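Local coordinates for YCAC GENE product (PDB 1YAC), which is an octameric hydrolase of unknown specificity that belongs to the isochorismatase-like family, at residues L16-Q21 and L108-V113; P53-T58 and P80-P85; N89-E94 and L124-E129. All coordinates share one frame; numbering follows the deposited sequence.

Contact 1 (L16-Q21 and L108-V113)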
loop_
_atom_site.group_PDB
_atom_site.type_symbol
_atom_site.label_atom_id
_atom_site.label_comp_id
_atom_site.label_asym_id
_atom_site.label_seq_id
_atom_site.Cartn_x
_atom_site.Cartn_y
_atom_site.Cartn_z
ATOM N N LEU A 16 -16.805 -27.660 -3.452
ATOM C CA LEU A 16 -15.605 -28.433 -3.115
ATOM C C LEU A 16 -14.734 -27.575 -2.209
ATOM O O LEU A 16 -14.276 -26.505 -2.623
ATOM C CB LEU A 16 -14.790 -28.806 -4.368
ATOM C CG LEU A 16 -15.463 -29.359 -5.631
ATOM C CD1 LEU A 16 -14.394 -29.867 -6.600
ATOM C CD2 LEU A 16 -16.458 -30.446 -5.304
ATOM N N LEU A 17 -14.534 -28.025 -0.972
ATOM C CA LEU A 17 -13.712 -27.301 -0.003
ATOM C C LEU A 17 -12.416 -28.091 0.130
ATOM O O LEU A 17 -12.373 -29.145 0.774
ATOM C CB LEU A 17 -14.450 -27.173 1.328
ATOM C CG LEU A 17 -15.810 -26.465 1.228
ATOM C CD1 LEU A 17 -16.436 -26.341 2.619
ATOM C CD2 LEU A 17 -15.635 -25.072 0.599
ATOM N N VAL A 18 -11.352 -27.546 -0.450
ATOM C CA VAL A 18 -10.063 -28.214 -0.506
ATOM C C VAL A 18 -8.941 -27.725 0.410
ATOM O O VAL A 18 -8.414 -26.621 0.242
ATOM C CB VAL A 18 -9.526 -28.187 -1.975
ATOM C CG1 VAL A 18 -8.354 -29.165 -2.151
ATOM C CG2 VAL A 18 -10.656 -28.495 -2.975
ATOM N N ASP A 19 -8.577 -28.579 1.362
ATOM C CA ASP A 19 -7.463 -28.342 2.272
ATOM C C ASP A 19 -7.447 -27.096 3.169
ATOM O O ASP A 19 -6.395 -26.481 3.370
ATOM C CB ASP A 19 -6.141 -28.438 1.499
ATOM C CG ASP A 19 -6.023 -29.717 0.683
ATOM O OD1 ASP A 19 -6.832 -30.650 0.868
ATOM O OD2 ASP A 19 -5.122 -29.785 -0.172
ATOM N N HIS A 20 -8.609 -26.702 3.679
ATOM C CA HIS A 20 -8.672 -25.577 4.608
ATOM C C HIS A 20 -8.257 -26.215 5.941
ATOM O O HIS A 20 -9.098 -26.498 6.810
ATOM C CB HIS A 20 -10.100 -25.014 4.706
ATOM C CG HIS A 20 -10.546 -24.246 3.494
ATOM N ND1 HIS A 20 -11.369 -24.789 2.526
ATOM C CD2 HIS A 20 -10.342 -22.954 3.131
ATOM C CE1 HIS A 20 -11.655 -23.869 1.626
ATOM N NE2 HIS A 20 -11.044 -22.744 1.965
ATOM N N GLN A 21 -6.965 -26.493 6.066
ATOM C CA GLN A 21 -6.421 -27.141 7.256
ATOM C C GLN A 21 -5.724 -26.172 8.212
ATOM O O GLN A 21 -5.151 -25.173 7.779
ATOM C CB GLN A 21 -5.494 -28.278 6.825
ATOM C CG GLN A 21 -6.254 -29.400 6.108
ATOM C CD GLN A 21 -5.350 -30.290 5.282
ATOM O OE1 GLN A 21 -5.494 -30.278 4.041
ATOM N NE2 GLN A 21 -4.491 -30.999 5.863
ATOM N N LEU A 108 -19.269 -26.523 -10.364
ATOM C CA LEU A 108 -18.470 -26.774 -9.172
ATOM C C LEU A 108 -17.979 -25.451 -8.625
ATOM O O LEU A 108 -17.352 -24.671 -9.349
ATOM C CB LEU A 108 -17.254 -27.643 -9.496
ATOM C CG LEU A 108 -17.522 -28.975 -10.191
ATOM C CD1 LEU A 108 -16.196 -29.741 -10.389
ATOM C CD2 LEU A 108 -18.506 -29.784 -9.350
ATOM N N ILE A 109 -18.283 -25.205 -7.357
ATOM C CA ILE A 109 -17.860 -23.992 -6.653
ATOM C C ILE A 109 -16.663 -24.473 -5.842
ATOM O O ILE A 109 -16.812 -25.307 -4.937
ATOM C CB ILE A 109 -18.984 -23.495 -5.725
ATOM C CG1 ILE A 109 -20.204 -23.104 -6.559
ATOM C CG2 ILE A 109 -18.495 -22.324 -4.873
ATOM C CD1 ILE A 109 -21.464 -22.918 -5.748
ATOM N N ILE A 110 -15.478 -23.959 -6.157
ATOM C CA ILE A 110 -14.269 -24.424 -5.490
ATOM C C ILE A 110 -13.521 -23.357 -4.698
ATOM O O ILE A 110 -13.376 -22.223 -5.155
ATOM C CB ILE A 110 -13.289 -25.009 -6.532
ATOM C CG1 ILE A 110 -14.022 -25.965 -7.474
ATOM C CG2 ILE A 110 -12.155 -25.759 -5.829
ATOM C CD1 ILE A 110 -13.131 -26.564 -8.584
ATOM N N ALA A 111 -13.019 -23.748 -3.525
ATOM C CA ALA A 111 -12.238 -22.853 -2.667
ATOM C C ALA A 111 -11.289 -23.732 -1.868
ATOM O O ALA A 111 -11.570 -24.915 -1.665
ATOM C CB ALA A 111 -13.145 -22.065 -1.741
ATOM N N GLY A 112 -10.184 -23.167 -1.389
ATOM C CA GLY A 112 -9.227 -23.964 -0.639
ATOM C C GLY A 112 -7.873 -23.297 -0.484
ATOM O O GLY A 112 -7.736 -22.103 -0.753
ATOM N N VAL A 113 -6.880 -24.047 -0.009
ATOM C CA VAL A 113 -5.544 -23.490 0.171
ATOM C C VAL A 113 -4.468 -24.514 -0.179
ATOM O O VAL A 113 -4.660 -25.712 0.040
ATOM C CB VAL A 113 -5.318 -22.832 1.604
ATOM C CG1 VAL A 113 -6.525 -22.963 2.510
ATOM C CG2 VAL A 113 -4.039 -23.326 2.280
#

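Contact 2 (P53-T58 and P80-P85)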
loop_
_atom_site.group_PDB
_atom_site.type_symbol
_atom_site.label_atom_id
_atom_site.label_comp_id
_atom_site.label_asym_id
_atom_site.label_seq_id
_atom_site.Cartn_x
_atom_site.Cartn_y
_atom_site.Cartn_z
ATOM N N PRO A 53 -24.697 -30.062 -2.423
ATOM C CA PRO A 53 -23.871 -31.233 -2.098
ATOM C C PRO A 53 -22.465 -30.690 -1.907
ATOM O O PRO A 53 -21.961 -29.961 -2.776
ATOM C CB PRO A 53 -23.963 -32.071 -3.378
ATOM C CG PRO A 53 -25.373 -31.820 -3.811
ATOM C CD PRO A 53 -25.483 -30.296 -3.648
ATOM N N THR A 54 -21.842 -31.031 -0.786
ATOM C CA THR A 54 -20.510 -30.521 -0.456
ATOM C C THR A 54 -19.494 -31.640 -0.244
ATOM O O THR A 54 -19.816 -32.693 0.310
ATOM C CB THR A 54 -20.606 -29.615 0.804
ATOM O OG1 THR A 54 -21.502 -28.533 0.526
ATOM C CG2 THR A 54 -19.237 -29.051 1.209
ATOM N N ILE A 55 -18.285 -31.419 -0.744
ATOM C CA ILE A 55 -17.197 -32.381 -0.639
ATOM C C ILE A 55 -15.999 -31.766 0.090
ATOM O O ILE A 55 -15.525 -30.690 -0.273
ATOM C CB ILE A 55 -16.777 -32.848 -2.038
ATOM C CG1 ILE A 55 -17.946 -33.605 -2.678
ATOM C CG2 ILE A 55 -15.563 -33.765 -1.976
ATOM C CD1 ILE A 55 -17.781 -33.783 -4.137
ATOM N N LEU A 56 -15.567 -32.426 1.155
ATOM C CA LEU A 56 -14.423 -31.981 1.943
ATOM C C LEU A 56 -13.228 -32.875 1.621
ATOM O O LEU A 56 -13.379 -34.083 1.418
ATOM C CB LEU A 56 -14.723 -32.106 3.438
ATOM C CG LEU A 56 -15.993 -31.463 3.985
ATOM C CD1 LEU A 56 -16.105 -31.830 5.463
ATOM C CD2 LEU A 56 -15.978 -29.953 3.792
ATOM N N THR A 57 -12.039 -32.289 1.555
ATOM C CA THR A 57 -10.847 -33.079 1.286
ATOM C C THR A 57 -9.664 -32.422 1.970
ATOM O O THR A 57 -9.674 -31.214 2.200
ATOM C CB THR A 57 -10.594 -33.277 -0.242
ATOM O OG1 THR A 57 -9.481 -34.168 -0.442
ATOM C CG2 THR A 57 -10.320 -31.944 -0.938
ATOM N N THR A 58 -8.696 -33.231 2.380
ATOM C CA THR A 58 -7.511 -32.726 3.062
ATOM C C THR A 58 -6.283 -33.416 2.507
ATOM O O THR A 58 -6.369 -34.496 1.917
ATOM C CB THR A 58 -7.565 -32.978 4.577
ATOM O OG1 THR A 58 -7.633 -34.388 4.812
ATOM C CG2 THR A 58 -8.777 -32.286 5.208
ATOM N N PRO A 80 -18.918 -36.227 1.909
ATOM C CA PRO A 80 -17.774 -37.070 1.578
ATOM C C PRO A 80 -16.541 -36.361 2.146
ATOM O O PRO A 80 -16.405 -35.141 2.021
ATOM C CB PRO A 80 -17.760 -37.022 0.055
ATOM C CG PRO A 80 -19.200 -36.970 -0.269
ATOM C CD PRO A 80 -19.726 -35.959 0.707
ATOM N N TYR A 81 -15.687 -37.111 2.823
ATOM C CA TYR A 81 -14.485 -36.552 3.417
ATOM C C TYR A 81 -13.328 -37.409 2.927
ATOM O O TYR A 81 -13.128 -38.529 3.396
ATOM C CB TYR A 81 -14.602 -36.578 4.949
ATOM C CG TYR A 81 -13.483 -35.879 5.692
ATOM C CD1 TYR A 81 -12.161 -36.294 5.565
ATOM C CD2 TYR A 81 -13.754 -34.826 6.552
ATOM C CE1 TYR A 81 -11.139 -35.678 6.275
ATOM C CE2 TYR A 81 -12.736 -34.204 7.273
ATOM C CZ TYR A 81 -11.438 -34.638 7.131
ATOM O OH TYR A 81 -10.437 -34.053 7.865
ATOM N N ILE A 82 -12.574 -36.876 1.972
ATOM C CA ILE A 82 -11.459 -37.593 1.380
ATOM C C ILE A 82 -10.121 -37.079 1.910
ATOM O O ILE A 82 -9.697 -35.963 1.599
ATOM C CB ILE A 82 -11.489 -37.486 -0.181
ATOM C CG1 ILE A 82 -12.809 -38.043 -0.741
ATOM C CG2 ILE A 82 -10.334 -38.254 -0.794
ATOM C CD1 ILE A 82 -13.968 -37.078 -0.697
ATOM N N ALA A 83 -9.518 -37.853 2.804
ATOM C CA ALA A 83 -8.213 -37.510 3.367
ATOM C C ALA A 83 -7.219 -38.112 2.389
ATOM O O ALA A 83 -7.061 -39.335 2.334
ATOM C CB ALA A 83 -8.044 -38.130 4.758
ATOM N N ARG A 84 -6.645 -37.272 1.536
ATOM C CA ARG A 84 -5.685 -37.726 0.538
ATOM C C ARG A 84 -4.325 -37.964 1.187
ATOM O O ARG A 84 -3.718 -37.053 1.756
ATOM C CB ARG A 84 -5.557 -36.695 -0.589
ATOM C CG ARG A 84 -6.887 -36.097 -1.025
ATOM C CD ARG A 84 -6.769 -35.331 -2.338
ATOM N NE ARG A 84 -5.749 -34.276 -2.329
ATOM C CZ ARG A 84 -5.871 -33.110 -1.705
ATOM N NH1 ARG A 84 -6.971 -32.825 -1.020
ATOM N NH2 ARG A 84 -4.888 -32.224 -1.765
ATOM N N PRO A 85 -3.814 -39.195 1.092
ATOM C CA PRO A 85 -2.514 -39.495 1.693
ATOM C C PRO A 85 -1.325 -39.007 0.877
ATOM O O PRO A 85 -0.228 -38.867 1.420
ATOM C CB PRO A 85 -2.518 -41.024 1.805
ATOM C CG PRO A 85 -3.753 -41.501 1.062
ATOM C CD PRO A 85 -4.327 -40.340 0.324
HETATM O O HOH W 1 -5.289 -35.987 4.645
#

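Contact 3 (N89-E94 and L124-E129)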
loop_
_atom_site.group_PDB
_atom_site.type_symbol
_atom_site.label_atom_id
_atom_site.label_comp_id
_atom_site.label_asym_id
_atom_site.label_seq_id
_atom_site.Cartn_x
_atom_site.Cartn_y
_atom_site.Cartn_z
ATOM N N ASN A 89 -2.923 -32.734 -6.304
ATOM C CA ASN A 89 -4.120 -32.294 -7.041
ATOM C C ASN A 89 -5.218 -33.295 -6.613
ATOM O O ASN A 89 -5.090 -34.504 -6.846
ATOM C CB ASN A 89 -3.899 -32.402 -8.548
ATOM C CG ASN A 89 -5.147 -32.079 -9.339
ATOM O OD1 ASN A 89 -6.207 -31.810 -8.784
ATOM N ND2 ASN A 89 -5.019 -32.081 -10.651
ATOM N N ALA A 90 -6.269 -32.802 -5.949
ATOM C CA ALA A 90 -7.373 -33.647 -5.493
ATOM C C ALA A 90 -7.991 -34.453 -6.628
ATOM O O ALA A 90 -8.481 -35.567 -6.408
ATOM C CB ALA A 90 -8.453 -32.803 -4.826
ATOM N N TRP A 91 -7.972 -33.890 -7.836
ATOM C CA TRP A 91 -8.523 -34.579 -8.999
ATOM C C TRP A 91 -7.772 -35.869 -9.326
ATOM O O TRP A 91 -8.300 -36.713 -10.028
ATOM C CB TRP A 91 -8.561 -33.668 -10.225
ATOM C CG TRP A 91 -9.721 -33.999 -11.112
ATOM C CD1 TRP A 91 -9.712 -34.806 -12.225
ATOM C CD2 TRP A 91 -11.077 -33.554 -10.954
ATOM N NE1 TRP A 91 -10.976 -34.886 -12.761
ATOM C CE2 TRP A 91 -11.831 -34.130 -12.001
ATOM C CE3 TRP A 91 -11.725 -32.722 -10.025
ATOM C CZ2 TRP A 91 -13.207 -33.898 -12.146
ATOM C CZ3 TRP A 91 -13.086 -32.493 -10.171
ATOM C CH2 TRP A 91 -13.813 -33.080 -11.224
ATOM N N ASP A 92 -6.533 -35.996 -8.856
ATOM C CA ASP A 92 -5.745 -37.208 -9.074
ATOM C C ASP A 92 -6.152 -38.324 -8.111
ATOM O O ASP A 92 -5.693 -39.462 -8.245
ATOM C CB ASP A 92 -4.253 -36.920 -8.919
ATOM C CG ASP A 92 -3.649 -36.264 -10.149
ATOM O OD1 ASP A 92 -4.193 -36.448 -11.261
ATOM O OD2 ASP A 92 -2.626 -35.565 -10.008
ATOM N N ASN A 93 -6.988 -37.996 -7.129
ATOM C CA ASN A 93 -7.475 -38.978 -6.153
ATOM C C ASN A 93 -8.787 -39.544 -6.704
ATOM O O ASN A 93 -9.755 -38.809 -6.920
ATOM C CB ASN A 93 -7.699 -38.300 -4.789
ATOM C CG ASN A 93 -8.237 -39.256 -3.727
ATOM O OD1 ASN A 93 -9.390 -39.696 -3.799
ATOM N ND2 ASN A 93 -7.423 -39.549 -2.717
ATOM N N GLU A 94 -8.822 -40.847 -6.952
ATOM C CA GLU A 94 -10.016 -41.487 -7.512
ATOM C C GLU A 94 -11.292 -41.338 -6.673
ATOM O O GLU A 94 -12.388 -41.139 -7.222
ATOM C CB GLU A 94 -9.725 -42.957 -7.800
ATOM C CG GLU A 94 -8.617 -43.142 -8.824
ATOM C CD GLU A 94 -8.371 -44.601 -9.178
ATOM O OE1 GLU A 94 -8.189 -45.421 -8.248
ATOM O OE2 GLU A 94 -8.350 -44.918 -10.388
ATOM N N LEU A 124 -8.545 -26.744 -12.935
ATOM C CA LEU A 124 -8.114 -26.962 -14.311
ATOM C C LEU A 124 -8.492 -28.364 -14.787
ATOM O O LEU A 124 -8.920 -28.546 -15.931
ATOM C CB LEU A 124 -6.596 -26.732 -14.431
ATOM C CG LEU A 124 -6.119 -25.313 -14.093
ATOM C CD1 LEU A 124 -4.594 -25.231 -14.122
ATOM C CD2 LEU A 124 -6.735 -24.313 -15.056
ATOM N N SER A 125 -8.327 -29.348 -13.911
ATOM C CA SER A 125 -8.669 -30.737 -14.233
ATOM C C SER A 125 -10.166 -30.848 -14.509
ATOM O O SER A 125 -10.579 -31.474 -15.485
ATOM C CB SER A 125 -8.294 -31.660 -13.068
ATOM O OG SER A 125 -6.877 -31.757 -12.893
ATOM N N ALA A 126 -10.967 -30.201 -13.667
ATOM C CA ALA A 126 -12.424 -30.216 -13.795
ATOM C C ALA A 126 -12.896 -29.544 -15.092
ATOM O O ALA A 126 -13.832 -30.019 -15.744
ATOM C CB ALA A 126 -13.066 -29.564 -12.570
ATOM N N ILE A 127 -12.237 -28.448 -15.470
ATOM C CA ILE A 127 -12.578 -27.745 -16.705
ATOM C C ILE A 127 -12.309 -28.692 -17.877
ATOM O O ILE A 127 -13.150 -28.821 -18.778
ATOM C CB ILE A 127 -11.762 -26.419 -16.860
ATOM C CG1 ILE A 127 -12.324 -25.350 -15.914
ATOM C CG2 ILE A 127 -11.781 -25.915 -18.321
ATOM C CD1 ILE A 127 -11.455 -24.108 -15.794
ATOM N N GLU A 128 -11.182 -29.399 -17.842
ATOM C CA GLU A 128 -10.870 -30.338 -18.925
ATOM C C GLU A 128 -11.937 -31.433 -19.011
ATOM O O GLU A 128 -12.269 -31.907 -20.092
ATOM C CB GLU A 128 -9.497 -30.984 -18.733
ATOM C CG GLU A 128 -9.198 -32.052 -19.780
ATOM C CD GLU A 128 -7.807 -32.646 -19.663
ATOM O OE1 GLU A 128 -6.867 -31.935 -19.245
ATOM O OE2 GLU A 128 -7.646 -33.831 -20.021
ATOM N N GLU A 129 -12.475 -31.826 -17.862
ATOM C CA GLU A 129 -13.510 -32.854 -17.816
ATOM C C GLU A 129 -14.889 -32.347 -18.245
ATOM O O GLU A 129 -15.832 -33.127 -18.327
ATOM C CB GLU A 129 -13.585 -33.489 -16.424
ATOM C CG GLU A 129 -12.389 -34.365 -16.077
ATOM C CD GLU A 129 -12.778 -35.777 -15.662
ATOM O OE1 GLU A 129 -13.889 -36.228 -16.002
ATOM O OE2 GLU A 129 -11.965 -36.455 -15.002
#

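Contact 1 (L16-Q21 and L108-V113)
L16 and V18 pair with I110 and G112 at the middle of the parallel sheet of this three-layer alpha-beta-alpha sandwich, where strand 13-18 lies beside strand 107-112. The axes of the two strands diverge by 15°, and the bonding alternates as parallel pairing requires. L16 N donates to I109 O at 2.8 Å and A111 N returns a bond to L16 O; V18 N then reaches A111 O at 2.9 Å on a practically straight line, and V113 N closes the series on V18 O. L17 turns its backbone to the other edge, bonding to I55 and T57 of strand 54-59, so the strand is held from both flanks.

L16 makes apolar contacts with both I110 and L108. Its CB lies 4.1 Å from I109 O. With CG set opposite the carbonyl carbon (chi1 -45°), the chain runs alongside I110 and points the same way: CG comes 4.1 Å from I110 CG1. At the tip, CD1 sits 4.0 Å from I110 CG1 and also meets L108 CD1 at 4.2 Å. V18, on the same sheet face as L16, touches C118 of helix 115-128.

Past the strand end the chain makes an inverse gamma turn centred on H20. Its imidazole lies over the backbone of G112, whose CA is 3.6 Å from the ring centroid and 30° off the normal, a CH-pi contact. H20 NE2 bonds to A139 O, which, with G112 against the face, limits the rotation of the ring. A CB on G112 would run into V18 O and, at these backbone angles, into the preceding carbonyl O as well, so the position calls for glycine. V113 CG1 approaches the same imidazole obliquely, 3.9 Å from H20 CD2.

Contact 2 (P53-T58 and P80-P85)
T57 and R84 meet through two torsions: T57 sets its hydroxyl opposite its own backbone N (chi1 -175°), and the arginine chain bends at chi3 (-55°), which brings its head back over the neighbouring strand. T57 OG1 therefore donates to I82 O at 2.7 Å and at the same time accepts from R84 NH1 at 2.9 Å, lying exactly in the guanidinium plane at its edge. Both roles of the hydroxyl are thus used. I82 O is gripped twice, since T58 N also donates to it at 3.0 Å; the two donors come from opposite faces of the carbonyl plane, each tilted out of it. Over one face of the guanidinium stands T58 O, which accepts from R84 N at 2.8 Å rather than from the side chain. Beyond T57, the arginine head forms a salt bridge with D19 and bonds through NE to N87 O.

These residues close a beta-alpha-beta unit: strand 54-59 leads through helix 70-75 into strand 81-84, the outermost strand of the sheet within this chain, and the two strands run parallel with axes 20° apart. Backbone bonds from L56 N to P80 O and from I82 N to L56 O begin the pairing.

Side chains meet on both faces of the pair. On the face of L56 and T58, the Y81 ring is approached obliquely by L56 CD1, 4.0 Å from Y81 CD2, while T58 CG2 comes to 3.6 Å from Y81 OH; T58 OG1 and Y81 OH both bond to E61. On the other face I55 CG2 touches I82 CD1 at 3.9 Å. Near the end of the pair, a water donates to T58 OG1 at 2.8 Å and only weakly to R84 O.

Contact 3 (N89-E94 and L124-E129)
An Asx turn at N89, leading into the short 3-10 segment 90-92, docks against S125 and A126 of helix 115-128 and against E129. N89 OD1 accepts from W91 N at 2.9 Å, with the donor well above the carbonyl plane. The other arm of the amide crosses the contact: ND2 donates to S125 OG at 2.9 Å and 157°, with the acceptor almost in the amide plane. One flat group thus shapes its own turn and joins it to the helix. S125 OG has a second bond, to F121 O one helical turn earlier.

W91 lays one face of its indole on the helix. S125 CB stands over the five-membered ring and comes to 3.4 Å from W91 CG, while A126 CB sits above the six-membered ring, 4.1 Å from its centroid; both are CH-pi contacts. F96, V97 and V100 of helix 94-102 also pack on the indole, which is buried between the two helices. At the ring edge, NE1 donates to E129 OE2 at 2.9 Å and 172°, the oxygen lying in the ring plane. The carboxylate is turned 74° against the indole, so the N-H meets OE2 from above the carboxylate plane. The bend of the E129 chain at chi2 brings the carboxylate round to this edge.

A leucine in place of W91 would probably leave E129 OE2 without its N-H donor and open a gap over S125 and A126, where the flat indole had lain.

E129 OE1 forms a salt bridge with K101, so its two oxygens are divided between a cation and a neutral donor. Together these partners would be expected to favour the ionised carboxylate and hold it against rotation at the NE1 edge of the indole.

Overall arrangement
All three contacts belong to one isochorismatase-type domain. Contacts 1 and 2, with centres 9 Å apart, share the sheet through neighbouring strands 13-18 and 54-59, and D19 OD1 bridges to R84 NH1 at 2.9 Å. D19 also touches C118 at the start of helix 115-128; this grouping of aspartate, basic residue and cysteine is consistent with the active site of the family's cysteine hydrolases. The centre of contact 3 is about 13 Å and 14 Å from those of contacts 1 and 2, yet its A90 CA lies 3.6 Å from R84 NE, beside this grouping, and its A126 CB meets L108 CD1 at 3.8 Å. A second subunit reaches contact 3 through R7 and Y5.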